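PDB 3WWC: oxidized polyvinyl alcohol hydrolase from Pseudomonas sp. VM15C, which catalyses the hydrolysis of beta-diketones such as 4,6-nonanedione and of oxidized polyvinyl alcohol, the second step in polyvinyl alcohol degradation. Local coordinates for residues 170-175 / 319-324; 198-203 / 303-308; 249-254 / 277-282; 291-296 / 331-336; 314-319 / 337-342. The protein carries 1 engineered substitution. All blocks are in the same frame, centred on the assembly; numbering follows the deposited sequence.

All five contacts lie on or beside the central sheet of an alpha/beta-hydrolase fold. Contacts 1 to 4 use strands 170-176, 196-200, 247-253 and 292-298, which are neighbours in that order. Helix 310-322 serves contacts 1 and 5, whose centres are about 12 Å apart. Helix 275-288, in contact 3, packs on the other side of the sheet. Along the chain, contacts 2 and 3 fall within the span of contact 1, whereas contacts 4 and 5 cross it. Centres of contacts 2 and 3 are about 9 Å apart, those of contacts 2 and 4 about 20 Å. Contact 2 reaches the butanoic acid pocket; contacts 1 and 5 are structural packing.

Contact 1 (170-175 / 319-324); sequences RLFLGG and DTLASH
Helix 310-322 packs on strand 170-176, an inner strand of the central sheet, where L321 and A322 meet F172 and R170. The F172 ring lies over the helix. CB of L321 sits over the middle of one ring face, 3.7 Å from the centroid and 14° off the ring normal, which makes a CH-pi contact. The two side chains run past one another, pointing opposite ways. CG of F172 is turned beside its backbone N, anti to the carbonyl carbon (chi1 -61°), and this lays the ring across L321 and A322. Its CZ comes 3.2 Å from the backbone O of L321, and its CE2 is 4.2 Å from CB of A322. In the alpha/beta-hydrolase fold this strand runs to the nucleophile turn; here it leads to the engineered A177, probably the position of the nucleophile. The polar part lies at the start of strand 170-176. R170 has a chain extended from CG to NE, and its NE donates to O of A322 at 2.9 Å with an N-H...O angle of 164°. The NE reaches a lone pair in the carbonyl plane, and that oxygen lies close to the guanidinium plane. A water bridges the same pair: it accepts from NH2 of R170 at 2.8 Å and donates to O of A322 at 3.3 Å. The third guanidinium nitrogen, NH1, forms a salt bridge with D167.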
# COMPACT_ATOMS: atom_id res chain seq x y z
N ARG A 170 13.05 5.80 -7.97
CA ARG A 170 12.93 4.64 -7.08
C ARG A 170 12.19 5.06 -5.82
O ARG A 170 12.66 4.85 -4.70
CB ARG A 170 14.31 4.07 -6.75
CG ARG A 170 14.93 3.34 -7.96
CD ARG A 170 16.19 2.61 -7.54
NE ARG A 170 16.78 1.81 -8.61
CZ ARG A 170 17.56 2.29 -9.56
NH1 ARG A 170 17.86 3.60 -9.63
NH2 ARG A 170 18.10 1.43 -10.45
N LEU A 171 11.03 5.66 -6.01
CA LEU A 171 10.18 6.05 -4.88
C LEU A 171 9.11 4.95 -4.73
O LEU A 171 8.22 4.83 -5.59
CB LEU A 171 9.48 7.40 -5.13
CG LEU A 171 10.49 8.53 -5.47
CD1 LEU A 171 9.67 9.78 -5.78
CD2 LEU A 171 11.50 8.78 -4.35
N PHE A 172 9.18 4.18 -3.63
CA PHE A 172 8.28 3.04 -3.42
C PHE A 172 7.48 3.15 -2.14
O PHE A 172 8.02 3.61 -1.12
CB PHE A 172 9.12 1.76 -3.31
CG PHE A 172 9.93 1.47 -4.57
CD1 PHE A 172 9.29 1.16 -5.74
CD2 PHE A 172 11.30 1.55 -4.55
CE1 PHE A 172 10.04 0.92 -6.91
CE2 PHE A 172 12.07 1.31 -5.72
CZ PHE A 172 11.44 1.00 -6.89
N LEU A 173 6.20 2.77 -2.19
CA LEU A 173 5.45 2.75 -0.93
C LEU A 173 4.79 1.38 -0.77
O LEU A 173 4.67 0.61 -1.72
CB LEU A 173 4.40 3.87 -0.85
CG LEU A 173 3.02 3.66 -1.45
CD1 LEU A 173 2.19 4.87 -1.08
CD2 LEU A 173 3.03 3.51 -2.98
N GLY A 174 4.39 1.03 0.45
CA GLY A 174 3.78 -0.27 0.62
C GLY A 174 3.27 -0.37 2.04
O GLY A 174 3.52 0.52 2.87
N GLY A 175 2.54 -1.43 2.31
CA GLY A 175 2.00 -1.51 3.67
C GLY A 175 1.16 -2.75 3.81
O GLY A 175 0.96 -3.49 2.86
N ASP A 319 14.51 -4.80 -2.81
CA ASP A 319 15.53 -4.84 -3.85
C ASP A 319 14.95 -5.28 -5.18
O ASP A 319 15.47 -4.87 -6.23
CB ASP A 319 16.67 -5.78 -3.44
CG ASP A 319 17.46 -5.26 -2.26
OD1 ASP A 319 17.27 -4.12 -1.83
OD2 ASP A 319 18.29 -6.03 -1.70
N THR A 320 13.88 -6.09 -5.17
CA THR A 320 13.21 -6.49 -6.42
C THR A 320 12.52 -5.26 -7.01
O THR A 320 12.65 -4.98 -8.23
CB THR A 320 12.16 -7.55 -6.13
OG1 THR A 320 12.83 -8.77 -5.73
CG2 THR A 320 11.31 -7.82 -7.38
N LEU A 321 11.82 -4.48 -6.18
CA LEU A 321 11.20 -3.26 -6.72
C LEU A 321 12.29 -2.31 -7.28
O LEU A 321 12.15 -1.77 -8.39
CB LEU A 321 10.41 -2.49 -5.62
CG LEU A 321 9.27 -3.27 -4.96
CD1 LEU A 321 8.62 -2.32 -3.95
CD2 LEU A 321 8.22 -3.71 -5.98
N ALA A 322 13.39 -2.14 -6.54
CA ALA A 322 14.47 -1.22 -6.98
C ALA A 322 15.17 -1.69 -8.26
O ALA A 322 15.81 -0.90 -8.94
CB ALA A 322 15.51 -1.06 -5.81
N SER A 323 15.01 -2.96 -8.59
CA SER A 323 15.60 -3.46 -9.85
C SER A 323 14.83 -2.99 -11.07
O SER A 323 15.23 -3.24 -12.22
CB SER A 323 15.64 -5.00 -9.83
OG SER A 323 14.38 -5.61 -10.08
N HIS A 324 13.70 -2.34 -10.84
CA HIS A 324 12.89 -1.85 -11.95
C HIS A 324 12.62 -0.37 -11.71
O HIS A 324 11.51 0.02 -11.34
CB HIS A 324 11.57 -2.62 -12.00
CG HIS A 324 10.87 -2.49 -13.31
ND1 HIS A 324 11.36 -3.08 -14.45
CD2 HIS A 324 9.78 -1.77 -13.68
CE1 HIS A 324 10.61 -2.72 -15.48
NE2 HIS A 324 9.64 -1.94 -15.04
O HOH W 1 18.97 -1.17 -9.74

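Contact 2 (198-203 / 303-308); sequences LPISGE and HMWPQL
I200 points its end at W305 and P306, while S201 faces the H303 ring. CG1 of I200 lies beside its backbone N (chi1 -54°), and the chain continues extended to CD1. This methyl sits over one face of the W305 indole, 3.9 Å from the centroid of the six-membered ring and 13° off its normal. The two side chains cross at about a right angle. CB of W305 leads away from I200, but chi1 -163° swings the indole back. CD of P306 lies over the same indole face, near its rim, and is 3.8 Å from CD1 of I200. NE1 of W305 is hydrogen-bonded to N314 of helix 310-322. At the end of strand 196-200, S201 adopts a left-handed backbone conformation and turns the chain. Its O lies at the edge of the H303 imidazole, near the ring plane, 3.3 Å from CE1. CB of S201 is 3.5 Å from ND1 of H303. A water donates to OG of S201 at 2.6 Å and to O of M304 at 3.1 Å. D258 bonds both OG of S201 and ND1 of H303, and Y275 stacks on the H303 ring. NE2 of H303 is hydrogen-bonded to the bound butanoic acid beside the engineered A177. With D258 behind and ligand in front, the imidazole is fixed in rotation, consistent with the histidine of a charge-relay triad.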
# COMPACT_ATOMS: atom_id res chain seq x y z
N LEU A 198 4.29 -2.06 -2.77
CA LEU A 198 4.15 -3.38 -2.16
C LEU A 198 2.86 -3.49 -1.33
O LEU A 198 2.88 -3.33 -0.07
CB LEU A 198 5.39 -3.63 -1.27
CG LEU A 198 5.48 -4.96 -0.49
CD1 LEU A 198 5.53 -6.13 -1.46
CD2 LEU A 198 6.76 -4.96 0.37
N PRO A 199 1.71 -3.69 -2.00
CA PRO A 199 0.43 -3.81 -1.26
C PRO A 199 0.30 -5.23 -0.70
O PRO A 199 0.11 -6.18 -1.45
CB PRO A 199 -0.63 -3.50 -2.33
CG PRO A 199 0.08 -3.91 -3.68
CD PRO A 199 1.52 -3.55 -3.47
N ILE A 200 0.48 -5.37 0.61
CA ILE A 200 0.41 -6.66 1.29
C ILE A 200 -0.96 -6.80 1.93
O ILE A 200 -1.34 -6.01 2.81
CB ILE A 200 1.48 -6.75 2.39
CG1 ILE A 200 2.88 -6.45 1.84
CG2 ILE A 200 1.42 -8.15 3.01
CD1 ILE A 200 4.01 -6.49 2.94
N SER A 201 -1.71 -7.78 1.43
CA SER A 201 -3.06 -8.05 1.95
C SER A 201 -3.91 -6.82 2.05
O SER A 201 -4.50 -6.52 3.10
CB SER A 201 -2.93 -8.71 3.28
OG SER A 201 -2.19 -9.90 3.15
N GLY A 202 -3.94 -6.10 0.94
CA GLY A 202 -4.78 -4.89 0.86
C GLY A 202 -6.11 -5.21 0.20
O GLY A 202 -6.26 -6.19 -0.55
N GLU A 203 -7.08 -4.36 0.49
CA GLU A 203 -8.39 -4.52 -0.15
C GLU A 203 -8.40 -3.83 -1.52
O GLU A 203 -7.52 -2.99 -1.87
CB GLU A 203 -9.51 -3.88 0.71
CG GLU A 203 -10.41 -4.88 1.49
CD GLU A 203 -11.35 -5.65 0.59
OE1 GLU A 203 -12.22 -6.32 1.17
OE2 GLU A 203 -11.28 -5.60 -0.66
N HIS A 303 -2.96 -12.81 7.90
CA HIS A 303 -3.18 -11.39 7.72
C HIS A 303 -2.37 -10.60 8.73
O HIS A 303 -2.91 -10.17 9.78
CB HIS A 303 -4.65 -11.05 7.90
CG HIS A 303 -5.02 -9.69 7.40
ND1 HIS A 303 -4.94 -9.34 6.07
CD2 HIS A 303 -5.47 -8.58 8.05
CE1 HIS A 303 -5.34 -8.08 5.91
NE2 HIS A 303 -5.67 -7.60 7.10
N MET A 304 -1.09 -10.45 8.45
CA MET A 304 -0.17 -9.70 9.30
C MET A 304 1.07 -9.50 8.44
O MET A 304 1.12 -10.00 7.33
CB MET A 304 0.19 -10.47 10.57
CG MET A 304 0.61 -11.85 10.32
SD MET A 304 0.57 -12.89 11.85
CE MET A 304 1.02 -11.85 13.01
N TRP A 305 2.02 -8.72 8.90
CA TRP A 305 3.22 -8.54 8.08
C TRP A 305 3.84 -9.91 7.89
O TRP A 305 3.82 -10.73 8.81
CB TRP A 305 4.22 -7.66 8.83
CG TRP A 305 5.27 -7.11 7.90
CD1 TRP A 305 6.46 -7.72 7.50
CD2 TRP A 305 5.15 -5.91 7.15
NE1 TRP A 305 7.05 -6.96 6.54
CE2 TRP A 305 6.27 -5.84 6.30
CE3 TRP A 305 4.20 -4.89 7.11
CZ2 TRP A 305 6.48 -4.78 5.39
CZ3 TRP A 305 4.39 -3.84 6.23
CH2 TRP A 305 5.53 -3.79 5.37
N PRO A 306 4.44 -10.18 6.73
CA PRO A 306 5.10 -11.46 6.41
C PRO A 306 5.90 -11.91 7.63
O PRO A 306 6.73 -11.16 8.15
CB PRO A 306 6.00 -11.07 5.23
CG PRO A 306 4.97 -10.22 4.42
CD PRO A 306 4.40 -9.30 5.54
N GLN A 307 5.62 -13.15 8.07
CA GLN A 307 6.20 -13.66 9.30
C GLN A 307 7.38 -14.59 9.13
O GLN A 307 8.24 -14.65 10.03
CB GLN A 307 5.12 -14.42 10.08
CG GLN A 307 3.97 -13.53 10.55
CD GLN A 307 4.39 -12.56 11.62
OE1 GLN A 307 4.39 -11.33 11.40
NE2 GLN A 307 4.76 -13.07 12.78
N LEU A 308 7.39 -15.31 8.03
CA LEU A 308 8.50 -16.22 7.77
C LEU A 308 9.68 -15.43 7.17
O LEU A 308 9.54 -14.79 6.11
CB LEU A 308 8.07 -17.32 6.79
CG LEU A 308 6.87 -18.15 7.25
CD1 LEU A 308 6.33 -18.96 6.03
CD2 LEU A 308 7.29 -19.02 8.45
O HOH W 2 -0.82 -10.83 5.12

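Contact 3 (249-254 / 277-282); sequences VMTVWG and PSTQAG
The first torsions of T251 and T279 bring the T251 methyl against CB and CG2 of T279. In T279 chi1 is 58°, which puts OG1 between the backbone N and the carbonyl carbon and leaves CG2 beside the N. In T251 the methyl is anti to the N and OG1 lies beside it (chi1 -59°). CG2 of T251 therefore points at T279, 3.7 Å from its CB and 3.8 Å from its CG2. The CG2 of T279 also reaches the backbone O of V252, at 3.6 Å. W253 lies crosswise to T279, with its CB 3.6 Å from OG1 of T279. This is helix-on-sheet packing within a beta-alpha-beta crossover. Strand 247-253 passes through a hairpin, 259-274, into helix 275-288 and then into the parallel neighbour strand 292-298. The short axes run nearly antiparallel, at 160°, and approach to 8.4 Å. Both hydroxyls have their hydrogen-bond partners outside the two segments: OG1 of T279 bonds to O of Y275, and OG1 of T251 bonds to H294. With an alanine in place of T279, the methyl against O of V252 and part of the packing on T251 are lost, and O of Y275 would probably be left without the T279 hydroxyl. S278 bonds to O of G202 through OG, and S283, assigned to the charge relay by similarity, lies in the same helix.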
# COMPACT_ATOMS: atom_id res chain seq x y z
N VAL A 249 4.72 -3.45 -9.34
CA VAL A 249 3.84 -3.67 -8.19
C VAL A 249 3.97 -5.10 -7.76
O VAL A 249 3.86 -6.04 -8.58
CB VAL A 249 2.37 -3.38 -8.55
CG1 VAL A 249 1.47 -3.59 -7.33
CG2 VAL A 249 2.24 -1.94 -9.10
N MET A 250 4.19 -5.29 -6.47
CA MET A 250 4.31 -6.64 -5.88
C MET A 250 3.16 -6.80 -4.88
O MET A 250 3.17 -6.17 -3.82
CB MET A 250 5.64 -6.79 -5.17
CG MET A 250 5.80 -8.24 -4.65
SD MET A 250 7.40 -8.47 -3.76
CE MET A 250 8.51 -8.49 -5.14
N THR A 251 2.18 -7.62 -5.25
CA THR A 251 1.01 -7.86 -4.39
C THR A 251 1.23 -9.14 -3.61
O THR A 251 1.62 -10.15 -4.20
CB THR A 251 -0.23 -8.01 -5.22
OG1 THR A 251 -0.43 -6.81 -6.01
CG2 THR A 251 -1.45 -8.25 -4.32
N VAL A 252 1.00 -9.11 -2.31
CA VAL A 252 1.24 -10.32 -1.47
C VAL A 252 -0.05 -10.79 -0.80
O VAL A 252 -0.79 -9.98 -0.20
CB VAL A 252 2.24 -9.99 -0.36
CG1 VAL A 252 2.54 -11.25 0.48
CG2 VAL A 252 3.55 -9.45 -0.99
N TRP A 253 -0.32 -12.09 -0.95
CA TRP A 253 -1.48 -12.76 -0.32
C TRP A 253 -0.91 -13.69 0.74
O TRP A 253 0.05 -14.42 0.47
CB TRP A 253 -2.24 -13.58 -1.37
CG TRP A 253 -3.36 -14.37 -0.80
CD1 TRP A 253 -4.45 -13.87 -0.13
CD2 TRP A 253 -3.59 -15.79 -0.92
NE1 TRP A 253 -5.34 -14.87 0.15
CE2 TRP A 253 -4.83 -16.06 -0.32
CE3 TRP A 253 -2.85 -16.85 -1.48
CZ2 TRP A 253 -5.37 -17.37 -0.27
CZ3 TRP A 253 -3.40 -18.14 -1.43
CH2 TRP A 253 -4.64 -18.38 -0.82
N GLY A 254 -1.53 -13.68 1.93
CA GLY A 254 -1.06 -14.46 3.06
C GLY A 254 -1.66 -15.85 3.22
O GLY A 254 -1.50 -16.48 4.29
N PRO A 277 -9.84 -12.47 -2.85
CA PRO A 277 -10.33 -11.74 -4.02
C PRO A 277 -9.66 -10.39 -4.29
O PRO A 277 -9.56 -9.98 -5.44
CB PRO A 277 -11.83 -11.59 -3.75
CG PRO A 277 -11.97 -11.69 -2.28
CD PRO A 277 -10.93 -12.76 -1.91
N SER A 278 -9.25 -9.70 -3.23
CA SER A 278 -8.65 -8.39 -3.42
C SER A 278 -7.24 -8.45 -3.96
O SER A 278 -6.88 -7.60 -4.78
CB SER A 278 -8.73 -7.56 -2.16
OG SER A 278 -8.05 -8.20 -1.12
N THR A 279 -6.43 -9.43 -3.52
CA THR A 279 -5.10 -9.55 -4.11
C THR A 279 -5.27 -10.05 -5.56
O THR A 279 -4.55 -9.65 -6.46
CB THR A 279 -4.19 -10.47 -3.28
OG1 THR A 279 -4.80 -11.79 -3.16
CG2 THR A 279 -3.91 -9.84 -1.90
N GLN A 280 -6.21 -10.94 -5.81
CA GLN A 280 -6.42 -11.41 -7.18
C GLN A 280 -6.82 -10.22 -8.04
O GLN A 280 -6.27 -10.03 -9.12
CB GLN A 280 -7.58 -12.44 -7.25
CG GLN A 280 -7.80 -12.97 -8.64
CD GLN A 280 -6.70 -13.95 -9.06
OE1 GLN A 280 -6.51 -14.99 -8.42
NE2 GLN A 280 -5.96 -13.60 -10.12
N ALA A 281 -7.82 -9.45 -7.59
CA ALA A 281 -8.27 -8.33 -8.39
C ALA A 281 -7.17 -7.34 -8.69
O ALA A 281 -7.03 -6.81 -9.82
CB ALA A 281 -9.44 -7.62 -7.68
N GLY A 282 -6.38 -7.00 -7.68
CA GLY A 282 -5.32 -6.05 -7.95
C GLY A 282 -4.33 -6.64 -8.91
O GLY A 282 -3.85 -5.94 -9.80

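Contact 4 (291-296 / 331-336); sequences DVVHVA and RSFKLT
V293 and V295, two residues apart on strand 292-298, project from one side of it toward F333 and L335 of the loop after helix 310-322. The F333 ring is the central piece. Its CG is anti to the backbone N (chi1 178°), which carries the ring out of the loop and onto the strand. V293 meets it over one face, crossing it at a slant. Its CG1 stands 3.8 Å from the ring centroid, 19° off the normal and shifted toward the rim, a CH-pi contact. The nearest ring atom to that methyl is CD2, at 3.6 Å. CG2 of V293 lies along the stem of F333, 4.1 Å from CB. V295 comes to the far end of the ring instead. The two side chains stand nearly perpendicular, and CG2 of V295 is 4.0 Å from CZ of F333. V295 also reaches L335, with CG1 4.0 Å from CD1 of L335. V295 thus packs on both loop residues, mainly CG2 on F333 and CG1 on L335. No hydrogen bond joins the segments; the contact is apolar. A serine in place of F333 would probably leave V293 CG1 without its ring partner and open a gap beside V295. Strand 292-298 lies between 247-253 and antiparallel 343-346, and F333 also touches I248 of the first and V346 of the second. S323 packs on the ring as well. The loop thereby covers this part of the sheet between the helix and the last strand.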
# COMPACT_ATOMS: atom_id res chain seq x y z
N ASP A 291 2.68 -0.93 -19.05
CA ASP A 291 3.88 -0.36 -18.50
C ASP A 291 4.09 -0.71 -17.05
O ASP A 291 4.83 -0.06 -16.34
CB ASP A 291 3.87 1.15 -18.66
CG ASP A 291 3.90 1.57 -20.10
OD1 ASP A 291 4.40 0.75 -20.94
OD2 ASP A 291 3.43 2.69 -20.42
N VAL A 292 3.43 -1.77 -16.61
CA VAL A 292 3.57 -2.23 -15.22
C VAL A 292 4.07 -3.66 -15.17
O VAL A 292 3.58 -4.52 -15.91
CB VAL A 292 2.19 -2.21 -14.51
CG1 VAL A 292 2.32 -2.76 -13.08
CG2 VAL A 292 1.65 -0.81 -14.47
N VAL A 293 5.07 -3.94 -14.33
CA VAL A 293 5.53 -5.29 -14.04
C VAL A 293 4.76 -5.65 -12.77
O VAL A 293 4.87 -4.94 -11.78
CB VAL A 293 7.04 -5.32 -13.72
CG1 VAL A 293 7.46 -6.69 -13.16
CG2 VAL A 293 7.84 -5.02 -14.99
N HIS A 294 3.95 -6.71 -12.79
CA HIS A 294 3.27 -7.12 -11.58
C HIS A 294 3.84 -8.43 -11.10
O HIS A 294 3.99 -9.37 -11.89
CB HIS A 294 1.76 -7.31 -11.82
CG HIS A 294 1.04 -7.67 -10.56
ND1 HIS A 294 0.89 -8.98 -10.14
CD2 HIS A 294 0.64 -6.89 -9.53
CE1 HIS A 294 0.45 -8.99 -8.89
NE2 HIS A 294 0.28 -7.73 -8.49
N VAL A 295 4.18 -8.50 -9.82
CA VAL A 295 4.70 -9.71 -9.25
C VAL A 295 3.65 -10.20 -8.21
O VAL A 295 3.27 -9.42 -7.31
CB VAL A 295 6.05 -9.48 -8.55
CG1 VAL A 295 6.50 -10.80 -7.93
CG2 VAL A 295 7.15 -8.97 -9.54
N ALA A 296 3.15 -11.43 -8.37
CA ALA A 296 2.18 -12.00 -7.44
C ALA A 296 2.92 -12.92 -6.49
O ALA A 296 3.53 -13.90 -6.92
CB ALA A 296 1.11 -12.77 -8.24
N ARG A 331 10.05 -5.79 -20.25
CA ARG A 331 10.66 -7.00 -20.77
C ARG A 331 12.07 -7.24 -20.24
O ARG A 331 12.64 -8.33 -20.37
CB ARG A 331 10.71 -6.95 -22.30
CG ARG A 331 9.35 -6.95 -22.97
CD ARG A 331 9.60 -6.81 -24.48
NE ARG A 331 10.52 -5.69 -24.68
CZ ARG A 331 11.64 -5.73 -25.42
NH1 ARG A 331 11.98 -6.84 -26.06
NH2 ARG A 331 12.42 -4.65 -25.50
N SER A 332 12.65 -6.22 -19.61
CA SER A 332 13.98 -6.35 -19.09
C SER A 332 13.97 -6.87 -17.65
O SER A 332 15.00 -7.24 -17.11
CB SER A 332 14.67 -4.98 -19.10
OG SER A 332 14.08 -4.09 -18.14
N PHE A 333 12.79 -6.89 -17.03
CA PHE A 333 12.75 -7.35 -15.64
C PHE A 333 13.07 -8.84 -15.47
O PHE A 333 12.61 -9.69 -16.26
CB PHE A 333 11.34 -7.06 -15.11
CG PHE A 333 11.14 -7.52 -13.71
CD1 PHE A 333 11.67 -6.77 -12.66
CD2 PHE A 333 10.46 -8.69 -13.42
CE1 PHE A 333 11.52 -7.22 -11.33
CE2 PHE A 333 10.29 -9.15 -12.12
CZ PHE A 333 10.83 -8.41 -11.06
N LYS A 334 13.83 -9.18 -14.41
CA LYS A 334 14.18 -10.57 -14.12
C LYS A 334 13.94 -10.84 -12.65
O LYS A 334 14.64 -10.29 -11.80
CB LYS A 334 15.64 -10.84 -14.44
CG LYS A 334 15.86 -10.66 -15.99
CD LYS A 334 17.23 -11.20 -16.43
CE LYS A 334 17.29 -11.32 -17.98
NZ LYS A 334 16.27 -12.26 -18.57
N LEU A 335 12.95 -11.67 -12.37
CA LEU A 335 12.65 -12.00 -10.99
C LEU A 335 13.69 -12.94 -10.43
O LEU A 335 14.15 -13.86 -11.15
CB LEU A 335 11.28 -12.69 -10.92
CG LEU A 335 10.64 -12.92 -9.57
CD1 LEU A 335 10.34 -11.58 -8.93
CD2 LEU A 335 9.34 -13.66 -9.78
N THR A 336 14.09 -12.72 -9.18
CA THR A 336 15.00 -13.66 -8.53
C THR A 336 14.17 -14.40 -7.49
O THR A 336 13.06 -13.97 -7.14
CB THR A 336 16.17 -13.00 -7.81
OG1 THR A 336 15.70 -12.18 -6.73
CG2 THR A 336 17.00 -12.17 -8.80

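Contact 5 (314-319 / 337-342); sequences NRWALD and QPPEGY
W316 of helix 310-322 packs its indole against two consecutive prolines, P338 and P339. The CH-pi contact comes first. CB of P338 is poised over the six-membered ring, 3.6 Å from its centroid and only 5° off the normal. CA of P338 lies over the same system, 3.5 Å from CE2 of W316. The tryptophan and P338 side chains lie alongside each other and point the same way. With chi1 at 175° the W316 indole swings away from its own N-H and out toward the loop. Apolar packing continues at P339, whose CD is 3.9 Å from CG of W316. Polar contact is slight. O of Q337 is 3.3 Å from NE1 of W316, but the angle is too poor for a hydrogen bond; NE1 bonds instead to OG1 of T336. Beyond the prolines the chain makes a type II turn from P339 to Y342, with N of Y342 bonded to O of P339. G341 has backbone angles there that favour glycine. Y342 stacks on F313 and bonds L308, so the turn also touches the start of the helix. W316 itself bridges M250 of strand 247-253 and C344 of strand 343-346, with helix 310-322 lying over the sheet.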
# COMPACT_ATOMS: atom_id res chain seq x y z
N ASN A 314 11.70 -8.56 3.43
CA ASN A 314 11.72 -7.12 3.22
C ASN A 314 12.86 -6.74 2.30
O ASN A 314 12.70 -5.92 1.39
CB ASN A 314 11.88 -6.33 4.53
CG ASN A 314 10.67 -6.40 5.44
OD1 ASN A 314 9.65 -7.00 5.11
ND2 ASN A 314 10.79 -5.76 6.63
N ARG A 315 14.04 -7.35 2.51
CA ARG A 315 15.20 -6.99 1.67
C ARG A 315 14.96 -7.46 0.25
O ARG A 315 15.21 -6.72 -0.72
CB ARG A 315 16.47 -7.70 2.18
CG ARG A 315 16.99 -7.16 3.48
CD ARG A 315 18.38 -7.81 3.84
NE ARG A 315 18.30 -9.22 4.21
CZ ARG A 315 18.15 -9.66 5.46
NH1 ARG A 315 18.02 -8.81 6.49
NH2 ARG A 315 18.24 -10.96 5.66
N TRP A 316 14.47 -8.69 0.10
CA TRP A 316 14.21 -9.25 -1.24
C TRP A 316 13.14 -8.43 -1.97
O TRP A 316 13.30 -8.08 -3.17
CB TRP A 316 13.74 -10.72 -1.14
CG TRP A 316 13.33 -11.29 -2.46
CD1 TRP A 316 14.18 -11.73 -3.46
CD2 TRP A 316 12.01 -11.35 -3.00
NE1 TRP A 316 13.45 -12.07 -4.58
CE2 TRP A 316 12.12 -11.84 -4.33
CE3 TRP A 316 10.75 -11.04 -2.50
CZ2 TRP A 316 11.01 -12.01 -5.15
CZ3 TRP A 316 9.65 -11.22 -3.32
CH2 TRP A 316 9.79 -11.70 -4.64
N ALA A 317 12.07 -8.10 -1.26
CA ALA A 317 10.99 -7.35 -1.94
C ALA A 317 11.44 -5.96 -2.35
O ALA A 317 11.22 -5.57 -3.50
CB ALA A 317 9.73 -7.26 -0.99
N LEU A 318 12.08 -5.20 -1.45
CA LEU A 318 12.50 -3.86 -1.83
C LEU A 318 13.56 -3.87 -2.89
O LEU A 318 13.50 -3.07 -3.81
CB LEU A 318 12.94 -3.05 -0.60
CG LEU A 318 11.85 -2.09 -0.01
CD1 LEU A 318 11.42 -0.97 -0.97
CD2 LEU A 318 10.66 -2.94 0.40
N ASP A 319 14.51 -4.80 -2.81
CA ASP A 319 15.53 -4.84 -3.85
C ASP A 319 14.95 -5.28 -5.18
O ASP A 319 15.47 -4.87 -6.23
CB ASP A 319 16.67 -5.78 -3.44
CG ASP A 319 17.46 -5.26 -2.26
OD1 ASP A 319 17.27 -4.12 -1.83
OD2 ASP A 319 18.29 -6.03 -1.70
N GLN A 337 14.70 -15.52 -6.99
CA GLN A 337 13.97 -16.36 -6.02
C GLN A 337 13.72 -15.68 -4.67
O GLN A 337 14.63 -15.14 -4.07
CB GLN A 337 14.80 -17.64 -5.78
CG GLN A 337 14.11 -18.74 -5.01
CD GLN A 337 14.96 -20.00 -4.99
OE1 GLN A 337 15.20 -20.63 -6.03
NE2 GLN A 337 15.44 -20.36 -3.81
N PRO A 338 12.47 -15.69 -4.20
CA PRO A 338 12.19 -15.07 -2.90
C PRO A 338 12.68 -16.01 -1.79
O PRO A 338 13.05 -17.17 -2.03
CB PRO A 338 10.66 -14.96 -2.89
CG PRO A 338 10.24 -16.21 -3.69
CD PRO A 338 11.25 -16.21 -4.84
N PRO A 339 12.67 -15.55 -0.55
CA PRO A 339 13.11 -16.37 0.57
C PRO A 339 12.19 -17.57 0.73
O PRO A 339 11.07 -17.60 0.24
CB PRO A 339 12.89 -15.47 1.79
CG PRO A 339 12.94 -14.05 1.18
CD PRO A 339 12.25 -14.20 -0.13
N GLU A 340 12.65 -18.51 1.53
CA GLU A 340 11.84 -19.67 1.84
C GLU A 340 10.56 -19.19 2.56
O GLU A 340 10.63 -18.31 3.40
CB GLU A 340 12.63 -20.60 2.78
CG GLU A 340 11.92 -21.92 2.93
CD GLU A 340 12.65 -22.92 3.83
OE1 GLU A 340 12.06 -24.02 4.02
OE2 GLU A 340 13.76 -22.59 4.34
N GLY A 341 9.44 -19.75 2.15
CA GLY A 341 8.15 -19.38 2.74
C GLY A 341 7.31 -18.56 1.78
O GLY A 341 6.15 -18.23 2.11
N TYR A 342 7.85 -18.24 0.61
CA TYR A 342 7.15 -17.42 -0.41
C TYR A 342 7.25 -18.04 -1.78
O TYR A 342 8.29 -18.65 -2.13
CB TYR A 342 7.79 -15.99 -0.52
CG TYR A 342 7.82 -15.28 0.80
CD1 TYR A 342 6.77 -14.48 1.20
CD2 TYR A 342 8.85 -15.52 1.72
CE1 TYR A 342 6.73 -13.98 2.50
CE2 TYR A 342 8.82 -15.04 3.00
CZ TYR A 342 7.74 -14.27 3.39
OH TYR A 342 7.63 -13.85 4.68